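Local atomic coordinates of benzyl alcohol dehydrogenase (Acinetobacter calcoaceticus, PDB entry 1F8F), a protein that probably catalyses the NAD-dependent oxidation of benzyl alcohol and related aromatic alcohols to their aldehydes, as a zinc-containing dehydrogenase. Residues 143-148 with 366-371; 193-198 with 219-224; 215-220 with 235-240; 267-272 with 293-298. All coordinates share one frame; numbering follows the deposited sequence.

Contact 1: 143-148 with 366-371; sequences SSFATY and PIIKIA
T147 and I370 mark the nearer approach of the two backbones, their CA atoms at 6.2 Å, whereas CA of F145 and CA of I368 stand 7.9 Å apart. No hydrogen bond links loop 143-148 to segment 366-371, so side chains bridge the gap. I370 does most of this with two branches that divide the loop between them. Its CG2 lies 3.7 Å from the carbonyl O of A146 and 3.8 Å from CA of T147, meeting the methyl of T147 at an oblique angle. Its CD1, carried out on an extended arm (chi2 171°), ends 3.8 Å from the carbonyl O of S144, whose hydrogen bond comes from OG1 of T41. The chain's return is the principle here: in the alcohol dehydrogenase fold the C-terminal strand comes back to the GroES-like domain, and strand 365-369 pairs antiparallel with strand 33-42. The F145 ring crosses I368 at about a right angle. I368 CD1 is modelled 3.3 Å from F145 CE1, with chi2 of I368 at an unstaggered 99°; so short a contact is doubtful evidence of strain. An inverse gamma turn is centred on F145, whose side chain also touches A10 of strand 5-11.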
loop_
_atom_site.group_PDB
_atom_site.type_symbol
_atom_site.label_atom_id
_atom_site.label_comp_id
_atom_site.label_asym_id
_atom_site.label_seq_id
_atom_site.Cartn_x
_atom_site.Cartn_y
_atom_site.Cartn_z
ATOM N N SER A 143 -25.366 11.147 -23.123
ATOM C CA SER A 143 -26.737 10.985 -23.692
ATOM C C SER A 143 -26.574 10.218 -25.007
ATOM O O SER A 143 -26.861 10.774 -26.031
ATOM C CB SER A 143 -27.319 12.386 -23.904
ATOM O OG SER A 143 -28.190 12.757 -22.848
ATOM N N SER A 144 -25.964 9.020 -25.013
ATOM C CA SER A 144 -25.639 8.396 -26.295
ATOM C C SER A 144 -26.660 7.489 -26.958
ATOM O O SER A 144 -26.266 6.870 -27.987
ATOM C CB SER A 144 -24.236 7.768 -26.164
ATOM O OG SER A 144 -24.296 6.847 -25.098
ATOM N N PHE A 145 -27.963 7.485 -26.621
ATOM C CA PHE A 145 -28.864 6.705 -27.534
ATOM C C PHE A 145 -29.247 7.644 -28.697
ATOM O O PHE A 145 -30.410 7.999 -28.832
ATOM C CB PHE A 145 -30.060 6.031 -26.926
ATOM C CG PHE A 145 -29.810 4.937 -25.925
ATOM C CD1 PHE A 145 -28.860 3.972 -26.128
ATOM C CD2 PHE A 145 -30.528 4.861 -24.742
ATOM C CE1 PHE A 145 -28.609 2.948 -25.233
ATOM C CE2 PHE A 145 -30.342 3.847 -23.827
ATOM C CZ PHE A 145 -29.368 2.895 -24.072
ATOM N N ALA A 146 -28.300 8.099 -29.508
ATOM C CA ALA A 146 -28.441 8.923 -30.654
ATOM C C ALA A 146 -27.316 8.822 -31.690
ATOM O O ALA A 146 -26.191 8.405 -31.503
ATOM C CB ALA A 146 -28.550 10.420 -30.342
ATOM N N THR A 147 -27.687 9.331 -32.896
ATOM C CA THR A 147 -26.761 9.326 -34.000
ATOM C C THR A 147 -25.647 10.302 -33.672
ATOM O O THR A 147 -24.637 10.205 -34.360
ATOM C CB THR A 147 -27.381 9.696 -35.375
ATOM O OG1 THR A 147 -28.050 10.965 -35.275
ATOM C CG2 THR A 147 -28.385 8.659 -35.872
ATOM N N TYR A 148 -25.833 11.340 -32.874
ATOM C CA TYR A 148 -24.733 12.254 -32.587
ATOM C C TYR A 148 -24.695 12.539 -31.086
ATOM O O TYR A 148 -25.735 12.600 -30.438
ATOM C CB TYR A 148 -24.831 13.560 -33.406
ATOM C CG TYR A 148 -24.210 13.340 -34.783
ATOM C CD1 TYR A 148 -24.935 12.843 -35.884
ATOM C CD2 TYR A 148 -22.877 13.659 -34.970
ATOM C CE1 TYR A 148 -24.295 12.662 -37.090
ATOM C CE2 TYR A 148 -22.254 13.485 -36.174
ATOM C CZ TYR A 148 -22.972 12.974 -37.244
ATOM O OH TYR A 148 -22.274 12.806 -38.429
ATOM N N PRO A 366 -26.706 -6.131 -24.123
ATOM C CA PRO A 366 -27.197 -5.606 -25.424
ATOM C C PRO A 366 -26.379 -4.441 -25.924
ATOM O O PRO A 366 -25.791 -3.666 -25.146
ATOM C CB PRO A 366 -28.626 -5.205 -25.141
ATOM C CG PRO A 366 -28.950 -5.517 -23.695
ATOM C CD PRO A 366 -27.619 -5.764 -23.002
ATOM N N ILE A 367 -26.261 -4.227 -27.224
ATOM C CA ILE A 367 -25.595 -3.159 -27.946
ATOM C C ILE A 367 -26.485 -2.657 -29.086
ATOM O O ILE A 367 -26.996 -3.435 -29.901
ATOM C CB ILE A 367 -24.213 -3.455 -28.509
ATOM C CG1 ILE A 367 -23.237 -3.965 -27.433
ATOM C CG2 ILE A 367 -23.647 -2.146 -29.098
ATOM C CD1 ILE A 367 -21.782 -4.113 -27.838
ATOM N N ILE A 368 -27.025 -1.449 -28.910
ATOM C CA ILE A 368 -27.913 -0.827 -29.888
ATOM C C ILE A 368 -27.060 -0.311 -31.035
ATOM O O ILE A 368 -26.272 0.645 -30.877
ATOM C CB ILE A 368 -28.788 0.286 -29.231
ATOM C CG1 ILE A 368 -29.529 -0.210 -28.021
ATOM C CG2 ILE A 368 -29.862 0.771 -30.233
ATOM C CD1 ILE A 368 -29.114 -0.019 -26.602
ATOM N N LYS A 369 -27.147 -0.929 -32.204
ATOM C CA LYS A 369 -26.476 -0.452 -33.421
ATOM C C LYS A 369 -27.246 0.760 -33.971
ATOM O O LYS A 369 -28.449 0.635 -34.136
ATOM C CB LYS A 369 -26.361 -1.439 -34.554
ATOM C CG LYS A 369 -25.278 -2.488 -34.437
ATOM C CD LYS A 369 -25.282 -3.310 -35.753
ATOM C CE LYS A 369 -24.597 -4.646 -35.493
ATOM N NZ LYS A 369 -23.877 -5.152 -36.701
ATOM N N ILE A 370 -26.563 1.866 -34.131
ATOM C CA ILE A 370 -27.112 3.154 -34.491
ATOM C C ILE A 370 -26.710 3.682 -35.863
ATOM O O ILE A 370 -27.610 3.936 -36.655
ATOM C CB ILE A 370 -26.740 4.134 -33.365
ATOM C CG1 ILE A 370 -27.521 3.733 -32.107
ATOM C CG2 ILE A 370 -27.050 5.573 -33.766
ATOM C CD1 ILE A 370 -27.140 4.432 -30.820
ATOM N N ALA A 371 -25.423 3.761 -36.186
ATOM C CA ALA A 371 -24.940 4.091 -37.510
ATOM C C ALA A 371 -25.213 2.901 -38.453
ATOM O O ALA A 371 -25.441 1.769 -37.934
ATOM C CB ALA A 371 -23.431 4.306 -37.551
ATOM O OXT ALA A 371 -25.115 3.086 -39.686
#

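Contact 2: 193-198 with 219-224; sequences SFVTWG and IAVDIV. Unlike the reference sequence in segment 193-198: F194 (reference Leu). With NAD (nicotinamide-adenine-dinucleotide), chain F.
The beta-alpha-beta unit that opens a Rossmann domain sets V195, T196 and W197 beside I219, A220 and V221, and its second strand delivers D222 to the NAD. Strands 193-197 and 219-222 run parallel, their directions 19° apart. In the ladder I219 N donates to F194 O at 3.0 Å and T196 N to I219 O; a weak bond from V221 N to T196 O follows, then G198 N to V221 O at 2.8 Å. V195, W197, I219 and V221 share one face of the sheet. There V195 CG2 touches CG2 of I219 and CG2 of V221, and the two valine methyls lie over one face of the W197 ring, toward its rim. V221 CG1, anti to the backbone N (chi1 -176°), reaches W197 CZ3 at 3.8 Å as the side chains run alongside each other. On the other face T196 CG2 meets A220 CB, while T196 OG1 donates to G198 O. D222 grips the adenosine ribose with both oxygens: OD1 accepts from O2B of NAD at 2.6 Å and OD2 from O3B of NAD at 3.0 Å. OD1 also accepts from V224 N, making an Asx turn, and OD2 from A199 N, so the carboxylate is held by the turn that follows it and by the loop after the first strand. An acidic residue ending the second strand and binding both ribose hydroxyls is typical of NAD-binding Rossmann folds.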
loop_
_atom_site.group_PDB
_atom_site.type_symbol
_atom_site.label_atom_id
_atom_site.label_comp_id
_atom_site.label_asym_id
_atom_site.label_seq_id
_atom_site.Cartn_x
_atom_site.Cartn_y
_atom_site.Cartn_z
ATOM N N SER A 193 -8.506 -17.055 -3.774
ATOM C CA SER A 193 -9.898 -17.436 -4.035
ATOM C C SER A 193 -10.767 -16.186 -4.156
ATOM O O SER A 193 -10.647 -15.248 -3.340
ATOM C CB SER A 193 -10.369 -18.325 -2.872
ATOM O OG SER A 193 -10.579 -17.621 -1.665
ATOM N N PHE A 194 -11.613 -16.162 -5.190
ATOM C CA PHE A 194 -12.538 -15.080 -5.519
ATOM C C PHE A 194 -13.958 -15.579 -5.789
ATOM O O PHE A 194 -14.170 -16.628 -6.435
ATOM C CB PHE A 194 -12.060 -14.414 -6.832
ATOM C CG PHE A 194 -12.997 -13.355 -7.369
ATOM C CD1 PHE A 194 -13.110 -12.109 -6.736
ATOM C CD2 PHE A 194 -13.785 -13.629 -8.502
ATOM C CE1 PHE A 194 -13.980 -11.178 -7.257
ATOM C CE2 PHE A 194 -14.641 -12.652 -8.970
ATOM C CZ PHE A 194 -14.752 -11.425 -8.362
ATOM N N VAL A 195 -14.988 -14.804 -5.471
ATOM C CA VAL A 195 -16.375 -15.197 -5.796
ATOM C C VAL A 195 -17.113 -13.963 -6.326
ATOM O O VAL A 195 -16.963 -12.905 -5.723
ATOM C CB VAL A 195 -17.223 -15.718 -4.602
ATOM C CG1 VAL A 195 -17.250 -14.732 -3.419
ATOM C CG2 VAL A 195 -18.690 -16.021 -4.976
ATOM N N THR A 196 -17.946 -14.149 -7.363
ATOM C CA THR A 196 -18.797 -13.047 -7.779
ATOM C C THR A 196 -20.266 -13.291 -7.412
ATOM O O THR A 196 -20.817 -14.240 -8.081
ATOM C CB THR A 196 -18.774 -12.673 -9.260
ATOM O OG1 THR A 196 -19.826 -11.658 -9.407
ATOM C CG2 THR A 196 -19.022 -13.765 -10.264
ATOM N N TRP A 197 -20.891 -12.500 -6.575
ATOM C CA TRP A 197 -22.325 -12.734 -6.330
ATOM C C TRP A 197 -23.115 -12.087 -7.448
ATOM O O TRP A 197 -23.255 -10.859 -7.605
ATOM C CB TRP A 197 -22.599 -12.131 -4.924
ATOM C CG TRP A 197 -21.977 -12.849 -3.759
ATOM C CD1 TRP A 197 -20.725 -12.616 -3.226
ATOM C CD2 TRP A 197 -22.563 -13.907 -2.982
ATOM N NE1 TRP A 197 -20.518 -13.496 -2.181
ATOM C CE2 TRP A 197 -21.615 -14.303 -2.020
ATOM C CE3 TRP A 197 -23.798 -14.565 -2.997
ATOM C CZ2 TRP A 197 -21.863 -15.281 -1.047
ATOM C CZ3 TRP A 197 -24.042 -15.571 -2.099
ATOM C CH2 TRP A 197 -23.089 -15.889 -1.092
ATOM N N GLY A 198 -23.775 -12.891 -8.305
ATOM C CA GLY A 198 -24.585 -12.379 -9.422
ATOM C C GLY A 198 -23.761 -12.584 -10.699
ATOM O O GLY A 198 -22.562 -12.234 -10.700
ATOM N N ILE A 219 -15.354 -18.537 -8.377
ATOM C CA ILE A 219 -16.702 -18.956 -8.107
ATOM C C ILE A 219 -17.735 -17.972 -8.608
ATOM O O ILE A 219 -17.465 -16.762 -8.611
ATOM C CB ILE A 219 -16.881 -19.199 -6.584
ATOM C CG1 ILE A 219 -15.873 -20.213 -6.013
ATOM C CG2 ILE A 219 -18.295 -19.589 -6.282
ATOM C CD1 ILE A 219 -15.928 -20.422 -4.508
ATOM N N ALA A 220 -18.869 -18.523 -9.078
ATOM C CA ALA A 220 -19.977 -17.677 -9.499
ATOM C C ALA A 220 -21.293 -18.211 -8.907
ATOM O O ALA A 220 -21.519 -19.410 -8.999
ATOM C CB ALA A 220 -20.053 -17.597 -11.014
ATOM N N VAL A 221 -22.095 -17.355 -8.286
ATOM C CA VAL A 221 -23.367 -17.608 -7.642
ATOM C C VAL A 221 -24.493 -16.814 -8.324
ATOM O O VAL A 221 -24.307 -15.655 -8.686
ATOM C CB VAL A 221 -23.332 -17.161 -6.160
ATOM C CG1 VAL A 221 -24.593 -17.481 -5.372
ATOM C CG2 VAL A 221 -22.110 -17.705 -5.404
ATOM N N ASP A 222 -25.593 -17.466 -8.753
ATOM C CA ASP A 222 -26.730 -16.779 -9.371
ATOM C C ASP A 222 -28.016 -17.592 -9.173
ATOM O O ASP A 222 -27.980 -18.706 -8.637
ATOM C CB ASP A 222 -26.623 -16.513 -10.879
ATOM C CG ASP A 222 -27.348 -15.336 -11.427
ATOM O OD1 ASP A 222 -28.610 -15.351 -11.491
ATOM O OD2 ASP A 222 -26.790 -14.281 -11.871
ATOM N N ILE A 223 -29.134 -17.130 -9.751
ATOM C CA ILE A 223 -30.359 -17.891 -9.759
ATOM C C ILE A 223 -30.844 -18.305 -11.170
ATOM O O ILE A 223 -31.881 -18.969 -11.252
ATOM C CB ILE A 223 -31.628 -17.352 -9.111
ATOM C CG1 ILE A 223 -31.926 -15.898 -9.522
ATOM C CG2 ILE A 223 -31.491 -17.426 -7.587
ATOM C CD1 ILE A 223 -33.259 -15.441 -8.973
ATOM N N VAL A 224 -30.224 -17.854 -12.247
ATOM C CA VAL A 224 -30.673 -18.244 -13.608
ATOM C C VAL A 224 -29.640 -19.252 -14.111
ATOM O O VAL A 224 -28.449 -18.856 -14.156
ATOM C CB VAL A 224 -30.713 -17.023 -14.516
ATOM C CG1 VAL A 224 -31.059 -17.370 -15.953
ATOM C CG2 VAL A 224 -31.662 -15.974 -13.910
HETATM P PA NAD F . -27.591 -7.798 -14.805
HETATM O O1A NAD F . -26.994 -8.127 -16.138
HETATM O O2A NAD F . -29.056 -7.747 -14.705
HETATM O O5B NAD F . -26.929 -8.686 -13.669
HETATM C C5B NAD F . -27.286 -8.908 -12.283
HETATM C C4B NAD F . -27.482 -10.391 -12.002
HETATM O O4B NAD F . -27.968 -10.554 -10.628
HETATM C C3B NAD F . -28.480 -11.147 -12.896
HETATM O O3B NAD F . -27.843 -12.150 -13.677
HETATM C C2B NAD F . -29.478 -11.810 -11.950
HETATM O O2B NAD F . -29.824 -13.162 -12.275
HETATM C C1B NAD F . -28.717 -11.755 -10.614
HETATM N N9A NAD F . -29.566 -11.768 -9.427
HETATM C C8A NAD F . -30.610 -10.941 -9.104
HETATM N N7A NAD F . -31.165 -11.239 -7.928
HETATM C C5A NAD F . -30.438 -12.331 -7.485
HETATM C C6A NAD F . -30.522 -13.120 -6.323
HETATM N N6A NAD F . -31.390 -12.940 -5.332
HETATM N N1A NAD F . -29.625 -14.130 -6.188
HETATM C C2A NAD F . -28.714 -14.342 -7.188
HETATM N N3A NAD F . -28.555 -13.671 -8.289
HETATM C C4A NAD F . -29.456 -12.677 -8.391
HETATM O O3 NAD F . -26.976 -6.343 -14.400
HETATM P PN NAD F . -25.487 -5.841 -14.672
HETATM O O1N NAD F . -24.516 -6.926 -14.439
HETATM O O2N NAD F . -25.414 -5.262 -16.021
HETATM O O5D NAD F . -25.406 -4.687 -13.529
HETATM C C5D NAD F . -25.161 -5.074 -12.167
HETATM C C4D NAD F . -25.532 -4.062 -11.145
HETATM O O4D NAD F . -24.470 -3.083 -10.909
HETATM C C3D NAD F . -26.844 -3.271 -11.203
HETATM O O3D NAD F . -27.247 -2.955 -9.856
HETATM C C2D NAD F . -26.338 -1.968 -11.837
HETATM O O2D NAD F . -27.253 -0.885 -11.761
HETATM C C1D NAD F . -25.120 -1.801 -10.916
HETATM N N1N NAD F . -24.140 -0.905 -11.521
HETATM C C2N NAD F . -23.299 -0.280 -10.658
HETATM C C3N NAD F . -22.315 0.537 -11.181
HETATM C C7N NAD F . -21.273 1.294 -10.284
HETATM O O7N NAD F . -20.445 2.031 -10.817
HETATM N N7N NAD F . -21.382 1.050 -8.929
HETATM C C4N NAD F . -22.166 0.693 -12.590
HETATM C C5N NAD F . -22.692 -0.416 -13.288
HETATM C C6N NAD F . -23.694 -1.248 -12.836
#

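Contact 3: 215-220 with 235-240; sequences ASIIIA and GATHVI
H238 contributes the flat group of this contact, yet it touches I219 through its CB, 4.1 Å from I219 CG1, and neither face of the imidazole packs on segment 215-220. The ring is tied instead through ND1, which shares a hydrogen bond of 2.7 Å with OG1 of T237. With chi1 of 56° the T237 hydroxyl is tucked over its own backbone, where OG1 accepts from I218 N at 3.1 Å. One side-chain oxygen thus links a backbone N-H of the inner strand to the imidazole of the outer one. I218 O receives two weak bonds, from T237 N at 2.7 Å and from H238 N at 3.4 Å. Beyond them the parallel ladder becomes regular, with A220 N donating to H238 O at 3.1 Å and I240 N to A220 O at 3.0 Å. I240 CD1 comes up obliquely to I219 CG2, on the face that helix 247-254 covers. Just before strand 217-222, S216 OG is hydrogen-bonded to OE1 of Q334 of the second subunit. G235 ends helix 225-234 in a Schellman motif, and the chain then enters strand 238-241, completing a beta-alpha-beta crossover at an edge strand of the parallel Rossmann sheet within this chain.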
loop_
_atom_site.group_PDB
_atom_site.type_symbol
_atom_site.label_atom_id
_atom_site.label_comp_id
_atom_site.label_asym_id
_atom_site.label_seq_id
_atom_site.Cartn_x
_atom_site.Cartn_y
_atom_site.Cartn_z
ATOM N N ALA A 215 -5.982 -15.784 -9.916
ATOM C CA ALA A 215 -6.704 -16.484 -8.809
ATOM C C ALA A 215 -6.778 -17.980 -9.162
ATOM O O ALA A 215 -6.883 -18.327 -10.353
ATOM C CB ALA A 215 -8.096 -15.902 -8.624
ATOM N N SER A 216 -6.711 -18.849 -8.181
ATOM C CA SER A 216 -6.748 -20.303 -8.387
ATOM C C SER A 216 -8.179 -20.858 -8.245
ATOM O O SER A 216 -8.498 -21.942 -8.721
ATOM C CB SER A 216 -5.899 -21.004 -7.338
ATOM O OG SER A 216 -4.495 -21.031 -7.578
ATOM N N ILE A 217 -9.009 -20.211 -7.430
ATOM C CA ILE A 217 -10.391 -20.604 -7.227
ATOM C C ILE A 217 -11.325 -19.460 -7.633
ATOM O O ILE A 217 -11.287 -18.324 -7.122
ATOM C CB ILE A 217 -10.585 -21.039 -5.760
ATOM C CG1 ILE A 217 -9.991 -22.408 -5.378
ATOM C CG2 ILE A 217 -12.065 -21.062 -5.430
ATOM C CD1 ILE A 217 -9.996 -22.671 -3.872
ATOM N N ILE A 218 -12.206 -19.679 -8.609
ATOM C CA ILE A 218 -13.086 -18.652 -9.180
ATOM C C ILE A 218 -14.532 -19.146 -9.237
ATOM O O ILE A 218 -14.931 -20.020 -10.022
ATOM C CB ILE A 218 -12.567 -18.251 -10.572
ATOM C CG1 ILE A 218 -11.113 -17.749 -10.530
ATOM C CG2 ILE A 218 -13.416 -17.149 -11.172
ATOM C CD1 ILE A 218 -10.429 -17.402 -11.840
ATOM N N ILE A 219 -15.354 -18.537 -8.377
ATOM C CA ILE A 219 -16.702 -18.956 -8.107
ATOM C C ILE A 219 -17.735 -17.972 -8.608
ATOM O O ILE A 219 -17.465 -16.762 -8.611
ATOM C CB ILE A 219 -16.881 -19.199 -6.584
ATOM C CG1 ILE A 219 -15.873 -20.213 -6.013
ATOM C CG2 ILE A 219 -18.295 -19.589 -6.282
ATOM C CD1 ILE A 219 -15.928 -20.422 -4.508
ATOM N N ALA A 220 -18.869 -18.523 -9.078
ATOM C CA ALA A 220 -19.977 -17.677 -9.499
ATOM C C ALA A 220 -21.293 -18.211 -8.907
ATOM O O ALA A 220 -21.519 -19.410 -8.999
ATOM C CB ALA A 220 -20.053 -17.597 -11.014
ATOM N N GLY A 235 -14.657 -20.018 -17.559
ATOM C CA GLY A 235 -13.573 -20.446 -16.702
ATOM C C GLY A 235 -13.800 -20.337 -15.193
ATOM O O GLY A 235 -12.847 -20.261 -14.364
ATOM N N ALA A 236 -15.082 -20.390 -14.778
ATOM C CA ALA A 236 -15.338 -20.418 -13.325
ATOM C C ALA A 236 -14.928 -21.846 -12.905
ATOM O O ALA A 236 -15.252 -22.751 -13.711
ATOM C CB ALA A 236 -16.781 -20.200 -12.947
ATOM N N THR A 237 -14.194 -21.972 -11.811
ATOM C CA THR A 237 -13.818 -23.297 -11.357
ATOM C C THR A 237 -15.066 -23.939 -10.706
ATOM O O THR A 237 -15.127 -25.155 -10.734
ATOM C CB THR A 237 -12.737 -23.367 -10.259
ATOM O OG1 THR A 237 -13.183 -22.572 -9.134
ATOM C CG2 THR A 237 -11.349 -22.941 -10.730
ATOM N N HIS A 238 -15.953 -23.210 -10.077
ATOM C CA HIS A 238 -17.104 -23.635 -9.355
ATOM C C HIS A 238 -18.272 -22.678 -9.602
ATOM O O HIS A 238 -18.019 -21.472 -9.754
ATOM C CB HIS A 238 -16.962 -23.683 -7.805
ATOM C CG HIS A 238 -15.868 -24.582 -7.354
ATOM N ND1 HIS A 238 -14.524 -24.248 -7.493
ATOM C CD2 HIS A 238 -15.919 -25.832 -6.820
ATOM C CE1 HIS A 238 -13.790 -25.264 -7.044
ATOM N NE2 HIS A 238 -14.615 -26.257 -6.654
ATOM N N VAL A 239 -19.470 -23.276 -9.780
ATOM C CA VAL A 239 -20.700 -22.525 -9.960
ATOM C C VAL A 239 -21.685 -22.976 -8.892
ATOM O O VAL A 239 -21.622 -24.132 -8.469
ATOM C CB VAL A 239 -21.310 -22.655 -11.366
ATOM C CG1 VAL A 239 -20.417 -21.898 -12.365
ATOM C CG2 VAL A 239 -21.585 -24.093 -11.808
ATOM N N ILE A 240 -22.569 -22.133 -8.360
ATOM C CA ILE A 240 -23.531 -22.403 -7.317
ATOM C C ILE A 240 -24.885 -21.723 -7.583
ATOM O O ILE A 240 -24.980 -20.500 -7.800
ATOM C CB ILE A 240 -23.037 -21.834 -5.946
ATOM C CG1 ILE A 240 -21.922 -22.649 -5.307
ATOM C CG2 ILE A 240 -24.127 -21.680 -4.904
ATOM C CD1 ILE A 240 -21.103 -21.846 -4.325
#

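Contact 4: 267-272 with 293-298; sequences GSPEIL and LGTTAQ. Unlike the reference sequence in segment 267-272: S268 (reference Arg).
L272 and P269 of helix 269-277 close on A297 of the strand, and this corner forms the tight part of the contact. The methyl of A297 faces both branches of the leucine, 3.8 Å from L272 CD1 and 4.0 Å from L272 CD2, while P269 CB stands 4.1 Å from A297 CB. L272 holds its CG anti to the backbone N (chi1 179°), which extends the isobutyl group toward the strand. Next along, the proline ring meets T295 at about a right angle, P269 CG lying 3.7 Å from T295 CG2; the hydroxyl of T295 is engaged with Q292 O. V301 of the third subunit also packs on L272 and A297. The looser side is bridged by one weakly held water, which donates to P269 O at 3.3 Å and accepts from Q298 N at 3.3 Å. T296 points its CB away from the helix, and its OG1 bonds Q298 NE2 of the third subunit, where T296, A297 and Q298 join an antiparallel intersubunit ladder. Without a direct hydrogen bond, helix start and strand meet through nondirectional apolar contact, while the polar groups of T296 and Q298 turn to the water and the third subunit.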
loop_
_atom_site.group_PDB
_atom_site.type_symbol
_atom_site.label_atom_id
_atom_site.label_comp_id
_atom_site.label_asym_id
_atom_site.label_seq_id
_atom_site.Cartn_x
_atom_site.Cartn_y
_atom_site.Cartn_z
ATOM N N GLY A 267 -27.280 -6.094 -5.745
ATOM C CA GLY A 267 -27.979 -4.953 -5.125
ATOM C C GLY A 267 -28.940 -5.471 -4.043
ATOM O O GLY A 267 -29.556 -4.687 -3.342
ATOM N N SER A 268 -29.057 -6.775 -3.812
ATOM C CA SER A 268 -29.927 -7.336 -2.815
ATOM C C SER A 268 -29.274 -7.402 -1.439
ATOM O O SER A 268 -28.323 -8.125 -1.173
ATOM C CB SER A 268 -30.411 -8.739 -3.166
ATOM O OG SER A 268 -30.942 -8.869 -4.500
ATOM N N PRO A 269 -29.850 -6.714 -0.459
ATOM C CA PRO A 269 -29.360 -6.657 0.897
ATOM C C PRO A 269 -29.099 -7.959 1.612
ATOM O O PRO A 269 -28.075 -8.107 2.277
ATOM C CB PRO A 269 -30.523 -5.958 1.656
ATOM C CG PRO A 269 -30.941 -4.959 0.641
ATOM C CD PRO A 269 -30.970 -5.748 -0.653
ATOM N N GLU A 270 -30.004 -8.929 1.424
ATOM C CA GLU A 270 -29.857 -10.164 2.198
ATOM C C GLU A 270 -28.774 -11.033 1.592
ATOM O O GLU A 270 -28.205 -11.921 2.209
ATOM C CB GLU A 270 -31.244 -10.799 2.203
ATOM C CG GLU A 270 -31.875 -11.214 0.934
ATOM C CD GLU A 270 -32.216 -10.454 -0.305
ATOM O OE1 GLU A 270 -32.347 -9.204 -0.327
ATOM O OE2 GLU A 270 -32.394 -11.178 -1.365
ATOM N N ILE A 271 -28.460 -10.831 0.316
ATOM C CA ILE A 271 -27.410 -11.543 -0.411
ATOM C C ILE A 271 -26.083 -10.911 0.018
ATOM O O ILE A 271 -25.018 -11.503 0.178
ATOM C CB ILE A 271 -27.622 -11.459 -1.925
ATOM C CG1 ILE A 271 -28.394 -12.613 -2.621
ATOM C CG2 ILE A 271 -26.302 -11.283 -2.685
ATOM C CD1 ILE A 271 -27.904 -14.013 -2.457
ATOM N N LEU A 272 -26.150 -9.598 0.302
ATOM C CA LEU A 272 -24.971 -8.860 0.731
ATOM C C LEU A 272 -24.506 -9.298 2.129
ATOM O O LEU A 272 -23.291 -9.545 2.240
ATOM C CB LEU A 272 -25.255 -7.371 0.666
ATOM C CG LEU A 272 -24.225 -6.339 1.083
ATOM C CD1 LEU A 272 -24.724 -4.919 0.779
ATOM C CD2 LEU A 272 -23.872 -6.316 2.575
ATOM N N LEU A 293 -32.807 3.936 -3.440
ATOM C CA LEU A 293 -32.277 5.016 -2.616
ATOM C C LEU A 293 -32.884 4.821 -1.228
ATOM O O LEU A 293 -33.955 4.264 -0.979
ATOM C CB LEU A 293 -32.493 6.412 -3.151
ATOM C CG LEU A 293 -31.541 6.929 -4.233
ATOM C CD1 LEU A 293 -31.714 8.429 -4.409
ATOM C CD2 LEU A 293 -30.090 6.597 -3.915
ATOM N N GLY A 294 -32.033 5.039 -0.232
ATOM C CA GLY A 294 -32.332 4.804 1.165
ATOM C C GLY A 294 -32.266 3.442 1.746
ATOM O O GLY A 294 -32.229 3.397 3.001
ATOM N N THR A 295 -32.166 2.291 1.095
ATOM C CA THR A 295 -32.098 0.959 1.697
ATOM C C THR A 295 -30.816 0.673 2.471
ATOM O O THR A 295 -29.723 1.085 2.079
ATOM C CB THR A 295 -32.205 -0.139 0.601
ATOM O OG1 THR A 295 -33.390 0.035 -0.203
ATOM C CG2 THR A 295 -32.161 -1.525 1.195
ATOM N N THR A 296 -30.943 -0.094 3.551
ATOM C CA THR A 296 -29.773 -0.477 4.316
ATOM C C THR A 296 -29.575 -1.994 4.229
ATOM O O THR A 296 -30.432 -2.792 3.841
ATOM C CB THR A 296 -29.879 -0.136 5.816
ATOM O OG1 THR A 296 -30.918 -0.982 6.346
ATOM C CG2 THR A 296 -30.165 1.306 6.171
ATOM N N ALA A 297 -28.400 -2.456 4.642
ATOM C CA ALA A 297 -28.112 -3.898 4.737
ATOM C C ALA A 297 -27.469 -4.156 6.103
ATOM O O ALA A 297 -26.965 -3.237 6.746
ATOM C CB ALA A 297 -27.228 -4.409 3.613
ATOM N N GLN A 298 -27.471 -5.390 6.563
ATOM C CA GLN A 298 -26.986 -5.820 7.831
ATOM C C GLN A 298 -25.705 -6.619 7.782
ATOM O O GLN A 298 -25.587 -7.276 6.754
ATOM C CB GLN A 298 -28.031 -6.840 8.359
ATOM C CG GLN A 298 -29.203 -6.072 9.043
ATOM C CD GLN A 298 -30.205 -7.157 9.493
ATOM O OE1 GLN A 298 -31.204 -7.417 8.817
ATOM N NE2 GLN A 298 -29.917 -7.872 10.563
HETATM O O HOH W 1 -29.518 -7.643 5.224
#

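Overall arrangement
Contacts 2 and 3 form one continuous piece of sheet: their centres are about 8 Å apart, they share I219 and A220, and F194 N lies 2.9 Å from I217 O in a probable hydrogen bond. Contact 4 belongs to the same coenzyme domain, its centre about 17 Å from that of contact 2, and the two touch where W197 CE3 meets I271 CG2 at 4.1 Å. NAD is bound directly in contact 2 and lies about 9 Å from the side chains of P269 in contact 4 and I240 in contact 3. Contact 1 stands across the chain's centre, about 31 Å from contact 2 between centres, with the side chain of F145 about 10 Å from a bound zinc. Its long loop encloses the other three contacts in sequence.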